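PDB 1LTL: DNA replication initiator (Cdc21/Cdc54) from Methanothermobacter thermautotrophicus, which probably acts as an ATP-dependent DNA helicase in replication, seen here as its zinc-binding N-terminal part, assembled as a dodecamer. Local coordinates for residues A[16-21]-A[71-76]; A[41-46]-A[205-210]; A[97-102]-A[115-120]. All blocks are in the same frame, centred on the assembly; numbering follows the deposited sequence.

The three contacts follow the N-terminal part of this MCM protein from its helical portion into its OB fold. Interaction 1 packs two helices together; interaction 2, its centre about 18 Å away, joins the neighbouring strand 43-47 to the OB fold. These two contacts touch, with F21 CE2 lying 4.3 Å from V46 CB, and their segments alternate along the chain. Interaction 3 is nested in the loop that interaction 2 closes, yet the two stay apart, with nearest atoms about 10 Å distant. The centres of interactions 1 and 3 are about 27 Å apart. None of the three lies at the zinc site of C137, C140, C159 and C162.

Interaction 1 of 3, residues A[16-21]-A[71-76]; sequences TKFEEF and RAAQQA
In the helical portion of the MCM N-terminal domain, helices 11-21 and 66-77 illustrate how an aromatic side chain packs on a row of alanines: F18 lies against A72, A73 and A76. The axes of the two short segments pass 8.3 Å apart and cross at -57°, an approach that the small alanine side chains allow. The main contact is a CH-pi interaction. The methyl of A73 sits almost centrally over one face of the F18 ring, with CB 3.6 Å from the ring centroid and only 9° off the normal. The A72 methyl comes in obliquely, its CB 4.0 Å from F18 CD1. One turn further along, A76 meets the root of the phenylalanine, where the two CB atoms are 3.8 Å apart. The same methyl also touches E19, whose CG lies 3.8 Å from A76 CB; because CG stands anti to the carbonyl carbon (chi1 -78°), the aliphatic part of the glutamate runs alongside A76. The ring of F22 meets that of F18 with the two planes nearly parallel and also touches A73 and A76, while I91 of strand 90-94 packs on A73, so the helix pair is built into a wider apolar core. Were F18 cut back to an alanine here, the A73 methyl would probably lose its aromatic partner and a gap would open between the helices. With no hydrogen bond joining the segments, their mutual fit depends on shape and dispersion, and on excluding water from a largely buried seam.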
# COMPACT_ATOMS: atom_id res chain seq x y z
N THR A 16 -26.81 17.60 -37.17
CA THR A 16 -27.99 18.28 -37.70
C THR A 16 -27.87 18.39 -39.21
O THR A 16 -28.70 17.85 -39.94
CB THR A 16 -28.10 19.70 -37.12
OG1 THR A 16 -27.79 19.67 -35.72
CG2 THR A 16 -29.51 20.24 -37.32
N LYS A 17 -26.83 19.07 -39.67
CA LYS A 17 -26.60 19.25 -41.09
C LYS A 17 -26.84 17.94 -41.82
O LYS A 17 -27.43 17.92 -42.89
CB LYS A 17 -25.18 19.73 -41.35
CG LYS A 17 -24.91 21.17 -40.96
CD LYS A 17 -23.55 21.66 -41.48
CE LYS A 17 -23.32 23.13 -41.18
NZ LYS A 17 -22.04 23.65 -41.74
N PHE A 18 -26.38 16.85 -41.23
CA PHE A 18 -26.55 15.54 -41.85
C PHE A 18 -27.97 15.03 -41.77
O PHE A 18 -28.50 14.50 -42.75
CB PHE A 18 -25.59 14.54 -41.20
CG PHE A 18 -24.34 14.32 -41.98
CD1 PHE A 18 -23.10 14.41 -41.36
CD2 PHE A 18 -24.40 14.01 -43.33
CE1 PHE A 18 -21.94 14.21 -42.09
CE2 PHE A 18 -23.24 13.80 -44.06
CZ PHE A 18 -22.01 13.90 -43.44
N GLU A 19 -28.60 15.20 -40.62
CA GLU A 19 -29.97 14.75 -40.47
C GLU A 19 -30.85 15.33 -41.56
O GLU A 19 -31.91 14.78 -41.86
CB GLU A 19 -30.51 15.11 -39.10
CG GLU A 19 -30.02 14.18 -38.02
CD GLU A 19 -30.79 14.34 -36.73
OE1 GLU A 19 -30.68 15.41 -36.09
OE2 GLU A 19 -31.51 13.38 -36.36
N GLU A 20 -30.43 16.44 -42.14
CA GLU A 20 -31.21 17.05 -43.20
C GLU A 20 -30.83 16.48 -44.56
O GLU A 20 -31.69 16.23 -45.39
CB GLU A 20 -31.03 18.57 -43.20
CG GLU A 20 -31.76 19.26 -42.05
CD GLU A 20 -31.43 20.74 -41.96
OE1 GLU A 20 -31.50 21.43 -43.01
OE2 GLU A 20 -31.11 21.21 -40.84
N PHE A 21 -29.54 16.25 -44.77
CA PHE A 21 -29.09 15.68 -46.03
C PHE A 21 -29.75 14.32 -46.21
O PHE A 21 -30.09 13.90 -47.32
CB PHE A 21 -27.57 15.52 -46.03
CG PHE A 21 -27.02 14.99 -47.31
CD1 PHE A 21 -26.81 15.84 -48.39
CD2 PHE A 21 -26.76 13.64 -47.46
CE1 PHE A 21 -26.34 15.34 -49.60
CE2 PHE A 21 -26.28 13.13 -48.66
CZ PHE A 21 -26.07 13.98 -49.73
N ARG A 71 -18.74 9.63 -38.54
CA ARG A 71 -19.36 9.14 -37.32
C ARG A 71 -20.64 9.93 -37.09
O ARG A 71 -21.53 9.48 -36.38
CB ARG A 71 -18.43 9.33 -36.12
CG ARG A 71 -18.01 8.03 -35.42
CD ARG A 71 -17.40 8.30 -34.04
NE ARG A 71 -16.27 9.25 -34.08
CZ ARG A 71 -15.00 8.92 -34.31
NH1 ARG A 71 -14.66 7.65 -34.52
NH2 ARG A 71 -14.07 9.87 -34.32
N ALA A 72 -20.73 11.10 -37.70
CA ALA A 72 -21.90 11.95 -37.53
C ALA A 72 -22.98 11.51 -38.49
O ALA A 72 -24.15 11.46 -38.14
CB ALA A 72 -21.54 13.40 -37.78
N ALA A 73 -22.57 11.21 -39.72
CA ALA A 73 -23.50 10.76 -40.73
C ALA A 73 -24.13 9.46 -40.27
O ALA A 73 -25.22 9.10 -40.70
CB ALA A 73 -22.78 10.57 -42.06
N GLN A 74 -23.46 8.73 -39.39
CA GLN A 74 -24.04 7.50 -38.91
C GLN A 74 -25.07 7.79 -37.83
O GLN A 74 -26.14 7.22 -37.84
CB GLN A 74 -22.97 6.57 -38.35
CG GLN A 74 -21.95 6.14 -39.35
CD GLN A 74 -20.99 5.14 -38.76
OE1 GLN A 74 -20.43 5.36 -37.69
NE2 GLN A 74 -20.81 4.03 -39.45
N GLN A 75 -24.75 8.69 -36.91
CA GLN A 75 -25.69 9.02 -35.85
C GLN A 75 -26.91 9.69 -36.41
O GLN A 75 -27.95 9.71 -35.78
CB GLN A 75 -25.06 9.95 -34.81
CG GLN A 75 -24.77 9.27 -33.49
CD GLN A 75 -26.03 8.95 -32.69
OE1 GLN A 75 -26.62 9.84 -32.09
NE2 GLN A 75 -26.44 7.69 -32.71
N ALA A 76 -26.78 10.24 -37.61
CA ALA A 76 -27.91 10.90 -38.22
C ALA A 76 -28.89 9.82 -38.68
O ALA A 76 -30.05 9.81 -38.26
CB ALA A 76 -27.46 11.75 -39.39

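Interaction 2 of 3, residues A[41-46]-A[205-210]; sequences VRSIEV and EDDLVD
R42 and D206 form a salt bridge, NH1 to OD1 at 3.0 Å, between the MCM N-terminal domain and the OB fold, an example of how charged loops can join two parts of a chain. R42 directly precedes strand 43-47, and D206 belongs to the turn that follows OB strand 199-205. The arginine chain is extended from CG to NE and reaches across the aspartate. Although the guanidinium and carboxylate planes are only 16° apart, the side chains cross obliquely, and one nitrogen, NH1, makes the ion pair. The CD methylene of R42 lies close to the same carboxylate. At the guanidinium edge, near its plane, lies the backbone N of D207, 3.6 Å from NH1.

The second link pairs S43 with D207. S43 OG is modelled as donating to OD2 of D207, but the separation is too short to be trusted, so the bond is likely in kind and doubtful in length. D207 CG stands between the backbone N and the carbonyl carbon (chi1 52°), which directs the carboxylate at the serine. R92, on the adjacent strand 90-94, ties the pair together: its NE bonds to S43 OG and its NH2 makes a salt bridge with D207 OD1. This second arginine would probably favour the ionised form of D207; R42 NH1, at 5.0 Å from D207 OD1, would add a weaker pull in the same sense. The loop bearing the two aspartates has its own backbone bonds, L208 N to E205 O at 3.2 Å and V209 N to D206 O at 3.1 Å.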
# COMPACT_ATOMS: atom_id res chain seq x y z
N VAL A 41 -27.13 -5.50 -46.30
CA VAL A 41 -26.55 -4.37 -46.99
C VAL A 41 -25.44 -3.69 -46.20
O VAL A 41 -24.28 -3.73 -46.61
CB VAL A 41 -27.62 -3.36 -47.37
CG1 VAL A 41 -28.46 -3.93 -48.50
CG2 VAL A 41 -28.48 -3.05 -46.18
N ARG A 42 -25.78 -3.07 -45.08
CA ARG A 42 -24.77 -2.39 -44.26
C ARG A 42 -24.32 -1.02 -44.79
O ARG A 42 -24.11 -0.09 -44.01
CB ARG A 42 -23.53 -3.27 -44.13
CG ARG A 42 -23.81 -4.68 -43.69
CD ARG A 42 -22.55 -5.50 -43.82
NE ARG A 42 -22.85 -6.91 -43.79
CZ ARG A 42 -21.97 -7.87 -44.06
NH1 ARG A 42 -20.72 -7.57 -44.38
NH2 ARG A 42 -22.36 -9.15 -44.01
N SER A 43 -24.17 -0.90 -46.11
CA SER A 43 -23.73 0.34 -46.75
C SER A 43 -24.83 1.23 -47.32
O SER A 43 -25.92 0.78 -47.61
CB SER A 43 -22.75 0.01 -47.87
OG SER A 43 -21.67 -0.75 -47.39
N ILE A 44 -24.50 2.50 -47.49
CA ILE A 44 -25.42 3.49 -48.04
C ILE A 44 -24.51 4.47 -48.73
O ILE A 44 -23.89 5.31 -48.08
CB ILE A 44 -26.16 4.23 -46.93
CG1 ILE A 44 -27.12 3.26 -46.24
CG2 ILE A 44 -26.87 5.47 -47.49
CD1 ILE A 44 -27.90 3.89 -45.09
N GLU A 45 -24.42 4.38 -50.04
CA GLU A 45 -23.54 5.25 -50.81
C GLU A 45 -24.02 6.69 -51.04
O GLU A 45 -25.18 6.89 -51.36
CB GLU A 45 -23.30 4.58 -52.14
CG GLU A 45 -22.48 5.35 -53.08
CD GLU A 45 -22.31 4.57 -54.34
OE1 GLU A 45 -21.91 3.38 -54.25
OE2 GLU A 45 -22.59 5.14 -55.42
N VAL A 46 -23.15 7.69 -50.89
CA VAL A 46 -23.57 9.07 -51.13
C VAL A 46 -22.60 9.81 -52.04
O VAL A 46 -21.39 9.74 -51.86
CB VAL A 46 -23.75 9.90 -49.83
CG1 VAL A 46 -24.66 9.16 -48.88
CG2 VAL A 46 -22.42 10.19 -49.20
N GLU A 205 -12.74 -3.44 -44.83
CA GLU A 205 -13.54 -4.11 -43.82
C GLU A 205 -15.02 -4.19 -44.15
O GLU A 205 -15.50 -3.54 -45.07
CB GLU A 205 -13.35 -3.42 -42.48
CG GLU A 205 -11.91 -3.33 -42.06
CD GLU A 205 -11.78 -2.85 -40.64
OE1 GLU A 205 -12.64 -2.01 -40.25
OE2 GLU A 205 -10.83 -3.29 -39.94
N ASP A 206 -15.74 -4.99 -43.37
CA ASP A 206 -17.16 -5.23 -43.57
C ASP A 206 -17.52 -5.68 -44.98
O ASP A 206 -16.89 -6.59 -45.50
CB ASP A 206 -18.00 -4.01 -43.19
CG ASP A 206 -19.28 -4.40 -42.47
OD1 ASP A 206 -19.57 -5.62 -42.42
OD2 ASP A 206 -19.99 -3.50 -41.97
N ASP A 207 -18.51 -5.05 -45.61
CA ASP A 207 -18.93 -5.47 -46.95
C ASP A 207 -17.95 -5.21 -48.06
O ASP A 207 -18.14 -5.70 -49.18
CB ASP A 207 -20.26 -4.84 -47.32
CG ASP A 207 -20.25 -3.37 -47.14
OD1 ASP A 207 -19.97 -2.91 -46.01
OD2 ASP A 207 -20.53 -2.65 -48.13
N LEU A 208 -16.90 -4.45 -47.78
CA LEU A 208 -15.88 -4.18 -48.78
C LEU A 208 -14.92 -5.33 -48.83
O LEU A 208 -14.01 -5.35 -49.66
CB LEU A 208 -15.11 -2.94 -48.43
CG LEU A 208 -15.59 -1.66 -49.09
CD1 LEU A 208 -17.07 -1.41 -48.81
CD2 LEU A 208 -14.73 -0.54 -48.53
N VAL A 209 -15.10 -6.28 -47.95
CA VAL A 209 -14.20 -7.41 -47.92
C VAL A 209 -14.38 -8.23 -49.19
O VAL A 209 -15.47 -8.29 -49.74
CB VAL A 209 -14.49 -8.28 -46.69
CG1 VAL A 209 -13.68 -9.56 -46.74
CG2 VAL A 209 -14.13 -7.50 -45.44
N ASP A 210 -13.29 -8.84 -49.65
CA ASP A 210 -13.32 -9.69 -50.84
C ASP A 210 -14.04 -9.01 -51.98
O ASP A 210 -14.96 -9.57 -52.57
CB ASP A 210 -14.02 -11.01 -50.49
CG ASP A 210 -13.47 -12.20 -51.27
OD1 ASP A 210 -12.27 -12.18 -51.64
OD2 ASP A 210 -14.24 -13.16 -51.49

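Interaction 3 of 3, residues A[97-102]-A[115-120]; sequences SNVIPL and AVDGIV
Backbone contacts first join I100 and V99 to A115, where the loop between strand 90-94 and the long OB strand 113-137 runs beside the beginning of that strand. The irregular segment 97-102, which contains an inverse gamma turn centred on N98, offers its I100 N-H to the carbonyl of A115. This hydrogen bond is 2.9 Å from I100 N to A115 O and is bent, with 140° at the hydrogen and the donor tilted 22° from the carbonyl plane. The same oxygen receives a CA-H...O contact from V99, whose CA is 3.2 Å away, so a single carbonyl meets two successive residues of the loop. The strand pairs with strand 217-229 through V116 and V220.

Apolar contacts form the second group. V99 and A115 meet loosely, CB to CB at 4.5 Å. V116 spreads its two methyls along the loop: with CG1 anti to the backbone N (chi1 176°), that methyl lies 4.1 Å from L102 CB, while CG2 approaches the backbone at I100 O, 3.5 Å off. L184 and L105 also pack on V116, which places the residue in the apolar interior where loop and strand meet.

The third group concerns a charged side chain. D117 directs its OD1 into a salt bridge with R219 of strand 217-229, and V99 touches R219 as well. The other carboxylate oxygen of D117 faces the loop without a polar link to it: OD2 rests 4.2 Å from the V99 methyl CG2.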
# COMPACT_ATOMS: atom_id res chain seq x y z
N SER A 97 -12.98 14.64 -54.86
CA SER A 97 -12.08 15.52 -55.58
C SER A 97 -10.65 15.50 -55.03
O SER A 97 -9.68 15.67 -55.77
CB SER A 97 -12.62 16.95 -55.54
OG SER A 97 -12.94 17.30 -54.20
N ASN A 98 -10.55 15.28 -53.72
CA ASN A 98 -9.26 15.24 -53.03
C ASN A 98 -8.42 14.03 -53.42
O ASN A 98 -8.12 13.19 -52.59
CB ASN A 98 -9.48 15.23 -51.52
CG ASN A 98 -8.21 15.52 -50.75
OD1 ASN A 98 -8.14 15.33 -49.54
ND2 ASN A 98 -7.20 16.01 -51.45
N VAL A 99 -8.04 13.96 -54.69
CA VAL A 99 -7.25 12.83 -55.16
C VAL A 99 -5.75 13.11 -55.03
O VAL A 99 -5.21 14.03 -55.65
CB VAL A 99 -7.60 12.51 -56.62
CG1 VAL A 99 -7.79 13.81 -57.40
CG2 VAL A 99 -6.50 11.66 -57.26
N ILE A 100 -5.08 12.31 -54.22
CA ILE A 100 -3.67 12.48 -54.01
C ILE A 100 -2.82 11.37 -54.59
O ILE A 100 -3.15 10.21 -54.47
CB ILE A 100 -3.34 12.59 -52.53
CG1 ILE A 100 -3.78 13.94 -51.99
CG2 ILE A 100 -1.86 12.42 -52.31
CD1 ILE A 100 -5.25 14.11 -51.97
N PRO A 101 -1.72 11.72 -55.25
CA PRO A 101 -0.92 10.61 -55.79
C PRO A 101 -0.29 9.81 -54.66
O PRO A 101 0.06 10.35 -53.62
CB PRO A 101 0.11 11.33 -56.66
CG PRO A 101 0.22 12.70 -56.02
CD PRO A 101 -1.22 13.02 -55.71
N LEU A 102 -0.14 8.52 -54.88
CA LEU A 102 0.43 7.64 -53.87
C LEU A 102 1.71 8.10 -53.18
O LEU A 102 1.74 8.20 -51.96
CB LEU A 102 0.66 6.26 -54.47
CG LEU A 102 0.85 5.10 -53.51
CD1 LEU A 102 0.40 3.87 -54.24
CD2 LEU A 102 2.27 4.96 -53.02
N ALA A 115 -8.02 9.98 -51.73
CA ALA A 115 -8.46 9.13 -52.81
C ALA A 115 -7.22 8.95 -53.63
O ALA A 115 -6.66 9.91 -54.13
CB ALA A 115 -9.54 9.83 -53.61
N VAL A 116 -6.81 7.70 -53.76
CA VAL A 116 -5.59 7.34 -54.43
C VAL A 116 -5.81 6.31 -55.49
O VAL A 116 -6.53 5.35 -55.24
CB VAL A 116 -4.65 6.70 -53.43
CG1 VAL A 116 -3.40 6.22 -54.12
CG2 VAL A 116 -4.36 7.68 -52.30
N ASP A 117 -5.17 6.47 -56.65
CA ASP A 117 -5.30 5.50 -57.75
C ASP A 117 -4.08 4.58 -57.78
O ASP A 117 -3.01 4.96 -57.34
CB ASP A 117 -5.41 6.21 -59.10
CG ASP A 117 -6.61 7.12 -59.18
OD1 ASP A 117 -7.70 6.71 -58.74
OD2 ASP A 117 -6.47 8.26 -59.69
N GLY A 118 -4.26 3.38 -58.32
CA GLY A 118 -3.16 2.44 -58.40
C GLY A 118 -3.66 1.08 -58.86
O GLY A 118 -4.76 0.99 -59.38
N ILE A 119 -2.86 0.04 -58.65
CA ILE A 119 -3.27 -1.30 -59.06
C ILE A 119 -3.10 -2.34 -57.96
O ILE A 119 -2.00 -2.53 -57.44
CB ILE A 119 -2.46 -1.72 -60.29
CG1 ILE A 119 -2.78 -0.76 -61.43
CG2 ILE A 119 -2.76 -3.16 -60.67
CD1 ILE A 119 -1.92 -0.97 -62.68
N VAL A 120 -4.19 -3.01 -57.61
CA VAL A 120 -4.14 -4.03 -56.56
C VAL A 120 -3.11 -5.10 -56.85
O VAL A 120 -3.27 -5.86 -57.79
CB VAL A 120 -5.48 -4.72 -56.40
CG1 VAL A 120 -5.34 -5.84 -55.38
CG2 VAL A 120 -6.53 -3.72 -55.98